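Local atomic coordinates of diguanylate cyclase TpbB (Pseudomonas aeruginosa, PDB entry 4IOB), a protein that synthesises the second messenger cyclic di-GMP from two GTP molecules through its GGDEF domain, the part modelled here, with an important role in biofilm formation. Residues Glu11-Arg16 with Ser68-Arg73; Pro127-Thr132 with Arg156-Asn161. All coordinates share one frame; numbering follows the deposited sequence.

Contact 1: Glu11-Arg16 with Ser68-Arg73; sequences EGRLSR and SDLVAR
Van der Waals packing here is the aliphatic chain of R13, with NE beside it, laid over the tip of L70. One methyl, L70 CD1, receives nearly all of it: R13 CG comes within 3.3 Å of that carbon, R13 CB and R13 NE each lie 3.5 Å from it, and R13 CD is a little farther off. The arginine chain can curl around a single methyl because it is bent at both chi2 (-92°) and chi3 (-63°). L70 also packs on F9, one turn before R13 on helix 7-23.

Helix 7-23 here lies against the start of strand 70-75, an outermost strand of the GGDEF-domain sheet. That strand forms a hairpin with strand 78-86; the GGDEF signature spans the turn and the strand ends beside it, with D77, which binds magnesium and is the predicted proton acceptor. The contact itself is at the other end of strand 70-75, away from that site.

The polar approach is looser. R13 NH2 stands 3.6 Å from S68 O, which lies at the edge of the guanidinium near its plane, yet the pair is not a hydrogen bond. The side chain of S68 is engaged elsewhere, its OG bonding to A84 O on strand 78-86.

Within the helix, E11 O takes two bonds from opposite faces of its carbonyl plane, from S15 N and, at 3.1 Å, S15 OG.

Contact 2: Pro127-Thr132 with Arg156-Asn161; sequences PEHADT and RLAELN
H129 reaches from the loop after strand 119-126 to residues 157-159 near the end of the modelled chain, and its imidazole meets A158, L157 and E159. Its CB points at that segment, and the ring is set by a chi1 of -55°, which places CG opposite the carbonyl carbon and beside the backbone N.

Beyond CG, ND1 accepts a hydrogen bond from the backbone N of L125, which ties the imidazole back to the end of strand 119-126, from which the loop has just left; the methyl of A158 lies over one ring face, its CB 4.4 Å from ND1. What distinguishes the CE1 edge is a leucine, with L157 CD2 4.3 Å from CE1 and near the ring plane.

At the tip, NE2 comes to 3.0 Å from A158 O. That oxygen sits well above the NE2 end of the ring, 3.5 Å from CD2 and about as far from CE1, on the face that A158 CB covers, so the angle is too poor for a hydrogen bond. The CB of E159 points away from the loop, but a bend at chi2 (63°) swings the carboxylate back towards the ring. With ND1 accepting from L125 N, the ring is probably neutral with its proton on NE2; E159 OE2, near the ring plane and 4.4 Å from NE2, is too far away to be bonded to it.

Strand 155-157 runs parallel to strand 119-126, R156 bonding to I121 and I123 and A158 to I123, while L157 packs on I123 and L125. Helix 133-150 makes the beta-alpha-beta crossover between these strands, and A130, next to the histidine, rests on its first turns at A135 and D139.

In the fold
From the N terminus the chain enters helix 7-23, runs through strand 27-35 and two helices, and returns at strand 70-75, whose start contact 1 joins to helix 7-23, closing a loop of 51 intervening residues. The hairpin with strand 78-86, helix 89-102 and a small two-stranded sheet precede strand 119-126. Contact 2 then joins the loop after that strand to the end of the chain past strand 155-157, closing 23 residues that are mostly helix 133-150. The two loops come in series, neither enclosing nor crossing the other. Each contact involves one outermost strand of the five-stranded sheet, at opposite edges; their centres are 18 Å apart, and they do not touch.

Contact 1: Glu11-Arg16 with Ser68-Arg73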
# COMPACT_ATOMS: atom_id res chain seq x y z
N GLU A 11 -12.60 -3.06 -2.16
CA GLU A 11 -13.41 -3.59 -1.07
C GLU A 11 -14.12 -4.88 -1.48
O GLU A 11 -14.32 -5.77 -0.65
CB GLU A 11 -14.43 -2.55 -0.60
CG GLU A 11 -13.80 -1.29 -0.03
N GLY A 12 -14.48 -4.97 -2.75
CA GLY A 12 -15.13 -6.17 -3.27
C GLY A 12 -14.19 -7.36 -3.27
O GLY A 12 -14.50 -8.40 -2.68
N ARG A 13 -13.05 -7.21 -3.92
CA ARG A 13 -12.04 -8.26 -3.96
C ARG A 13 -11.70 -8.75 -2.56
O ARG A 13 -11.44 -9.94 -2.35
CB ARG A 13 -10.77 -7.75 -4.65
CG ARG A 13 -10.95 -7.43 -6.12
CD ARG A 13 -10.59 -8.62 -6.99
NE ARG A 13 -9.19 -8.99 -6.86
CZ ARG A 13 -8.54 -9.80 -7.69
NH1 ARG A 13 -9.17 -10.33 -8.73
NH2 ARG A 13 -7.26 -10.08 -7.48
N LEU A 14 -11.71 -7.83 -1.60
CA LEU A 14 -11.38 -8.15 -0.22
C LEU A 14 -12.40 -9.11 0.39
O LEU A 14 -12.04 -10.14 0.95
CB LEU A 14 -11.29 -6.88 0.62
CG LEU A 14 -10.86 -7.04 2.08
CD1 LEU A 14 -9.51 -7.75 2.17
CD2 LEU A 14 -10.80 -5.69 2.78
N SER A 15 -13.68 -8.76 0.28
CA SER A 15 -14.75 -9.59 0.81
C SER A 15 -14.63 -11.03 0.33
O SER A 15 -14.65 -11.96 1.13
CB SER A 15 -16.12 -9.02 0.42
OG SER A 15 -16.26 -7.68 0.87
N ARG A 16 -14.51 -11.20 -0.98
CA ARG A 16 -14.42 -12.52 -1.58
C ARG A 16 -13.11 -13.23 -1.24
O ARG A 16 -13.10 -14.44 -1.00
CB ARG A 16 -14.60 -12.42 -3.10
CG ARG A 16 -16.05 -12.52 -3.54
CD ARG A 16 -16.47 -11.30 -4.36
NE ARG A 16 -15.41 -10.84 -5.26
CZ ARG A 16 -15.46 -9.70 -5.93
NH1 ARG A 16 -16.51 -8.90 -5.82
NH2 ARG A 16 -14.45 -9.36 -6.72
N SER A 68 -1.56 -12.45 -8.69
CA SER A 68 -2.69 -12.75 -7.82
C SER A 68 -3.01 -11.58 -6.90
O SER A 68 -4.14 -11.44 -6.43
CB SER A 68 -2.40 -14.00 -6.99
OG SER A 68 -3.44 -14.25 -6.06
N ASP A 69 -2.01 -10.74 -6.64
CA ASP A 69 -2.17 -9.60 -5.76
C ASP A 69 -2.93 -8.47 -6.45
O ASP A 69 -3.06 -8.46 -7.67
CB ASP A 69 -0.80 -9.11 -5.28
CG ASP A 69 0.02 -10.22 -4.65
OD1 ASP A 69 -0.57 -11.22 -4.20
OD2 ASP A 69 1.27 -10.09 -4.61
N LEU A 70 -3.42 -7.52 -5.66
CA LEU A 70 -4.21 -6.42 -6.19
C LEU A 70 -3.70 -5.06 -5.71
O LEU A 70 -3.35 -4.90 -4.54
CB LEU A 70 -5.68 -6.59 -5.80
CG LEU A 70 -6.70 -5.70 -6.52
CD1 LEU A 70 -8.07 -5.83 -5.87
CD2 LEU A 70 -6.24 -4.25 -6.53
N VAL A 71 -3.66 -4.10 -6.62
CA VAL A 71 -3.25 -2.74 -6.29
C VAL A 71 -4.32 -1.74 -6.71
O VAL A 71 -4.72 -1.70 -7.87
CB VAL A 71 -1.92 -2.36 -6.97
CG1 VAL A 71 -1.55 -0.92 -6.66
CG2 VAL A 71 -0.81 -3.31 -6.53
N ALA A 72 -4.78 -0.93 -5.76
CA ALA A 72 -5.79 0.08 -6.03
C ALA A 72 -5.47 1.37 -5.29
O ALA A 72 -4.81 1.36 -4.26
CB ALA A 72 -7.17 -0.43 -5.65
N ARG A 73 -5.95 2.49 -5.83
CA ARG A 73 -5.72 3.79 -5.20
C ARG A 73 -6.90 4.20 -4.33
O ARG A 73 -8.00 4.45 -4.83
CB ARG A 73 -5.43 4.87 -6.25
CG ARG A 73 -4.91 6.17 -5.66
CD ARG A 73 -4.30 7.07 -6.73
NE ARG A 73 -5.31 7.86 -7.44
CZ ARG A 73 -5.52 9.15 -7.24
NH1 ARG A 73 -6.45 9.79 -7.93
NH2 ARG A 73 -4.79 9.82 -6.35

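Contact 2: Pro127-Thr132 with Arg156-Asn161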
# COMPACT_ATOMS: atom_id res chain seq x y z
N PRO A 127 -6.17 -14.18 9.81
CA PRO A 127 -7.20 -13.61 10.65
C PRO A 127 -6.65 -13.05 11.96
O PRO A 127 -7.42 -12.76 12.88
CB PRO A 127 -8.09 -14.82 10.94
CG PRO A 127 -7.17 -16.00 10.88
CD PRO A 127 -5.91 -15.59 10.15
N GLU A 128 -5.33 -12.91 12.05
CA GLU A 128 -4.69 -12.46 13.28
C GLU A 128 -5.27 -11.15 13.82
O GLU A 128 -5.75 -11.10 14.95
CB GLU A 128 -3.18 -12.33 13.09
N HIS A 129 -5.23 -10.10 13.01
CA HIS A 129 -5.67 -8.78 13.45
C HIS A 129 -7.16 -8.62 13.38
O HIS A 129 -7.81 -8.32 14.39
CB HIS A 129 -4.99 -7.68 12.64
CG HIS A 129 -3.49 -7.76 12.65
ND1 HIS A 129 -2.56 -7.75 11.60
CD2 HIS A 129 -2.77 -7.85 13.79
CE1 HIS A 129 -1.33 -7.84 12.15
NE2 HIS A 129 -1.46 -7.91 13.49
N ALA A 130 -7.73 -8.83 12.20
CA ALA A 130 -9.16 -8.62 12.00
C ALA A 130 -9.80 -9.76 11.21
O ALA A 130 -9.15 -10.42 10.40
CB ALA A 130 -9.41 -7.29 11.31
N ASP A 131 -11.09 -9.97 11.45
CA ASP A 131 -11.83 -11.06 10.82
C ASP A 131 -12.69 -10.58 9.65
O ASP A 131 -13.20 -11.40 8.88
CB ASP A 131 -12.69 -11.80 11.85
CG ASP A 131 -13.34 -10.85 12.85
OD1 ASP A 131 -12.89 -9.69 12.95
OD2 ASP A 131 -14.29 -11.28 13.53
N THR A 132 -12.85 -9.27 9.52
CA THR A 132 -13.69 -8.71 8.46
C THR A 132 -12.99 -7.60 7.68
O THR A 132 -12.01 -7.02 8.15
CB THR A 132 -15.02 -8.18 9.03
OG1 THR A 132 -14.76 -7.13 9.97
CG2 THR A 132 -15.80 -9.29 9.71
N ARG A 156 4.83 -1.15 8.97
CA ARG A 156 4.39 -1.36 10.35
C ARG A 156 3.21 -2.32 10.43
O ARG A 156 2.20 -2.14 9.76
CB ARG A 156 4.01 -0.01 10.98
CG ARG A 156 3.12 -0.10 12.21
CD ARG A 156 3.91 -0.41 13.47
NE ARG A 156 3.18 0.01 14.66
CZ ARG A 156 2.12 -0.63 15.15
NH1 ARG A 156 1.67 -1.72 14.55
NH2 ARG A 156 1.52 -0.18 16.24
N LEU A 157 3.36 -3.36 11.25
CA LEU A 157 2.29 -4.32 11.47
C LEU A 157 1.37 -3.86 12.59
O LEU A 157 1.81 -3.58 13.70
CB LEU A 157 2.85 -5.70 11.79
CG LEU A 157 3.27 -6.56 10.60
CD1 LEU A 157 3.96 -7.82 11.07
CD2 LEU A 157 2.07 -6.89 9.72
N ALA A 158 0.08 -3.80 12.29
CA ALA A 158 -0.91 -3.38 13.27
C ALA A 158 -0.81 -4.21 14.55
O ALA A 158 -0.38 -5.36 14.53
CB ALA A 158 -2.31 -3.47 12.69
N GLU A 159 -1.20 -3.59 15.65
CA GLU A 159 -1.45 -4.28 16.90
C GLU A 159 -2.42 -3.39 17.66
O GLU A 159 -2.54 -2.20 17.35
CB GLU A 159 -0.16 -4.50 17.69
CG GLU A 159 -0.27 -5.60 18.75
CD GLU A 159 -0.55 -6.97 18.15
OE1 GLU A 159 -1.66 -7.49 18.36
OE2 GLU A 159 0.34 -7.51 17.45
N LEU A 160 -3.11 -3.94 18.65
CA LEU A 160 -4.17 -3.21 19.33
C LEU A 160 -3.84 -1.74 19.56
O LEU A 160 -2.82 -1.41 20.18
CB LEU A 160 -4.52 -3.90 20.65
CG LEU A 160 -4.50 -5.43 20.58
CD1 LEU A 160 -5.12 -5.91 19.27
CD2 LEU A 160 -3.07 -5.94 20.70
N ASN A 161 -4.70 -0.86 19.06
CA ASN A 161 -4.49 0.58 19.17
C ASN A 161 -5.77 1.32 19.55
O ASN A 161 -6.19 2.25 18.86
CB ASN A 161 -3.93 1.14 17.86
CG ASN A 161 -2.70 0.40 17.39
OD1 ASN A 161 -1.93 -0.12 18.34
ND2 ASN A 161 -2.44 0.30 16.19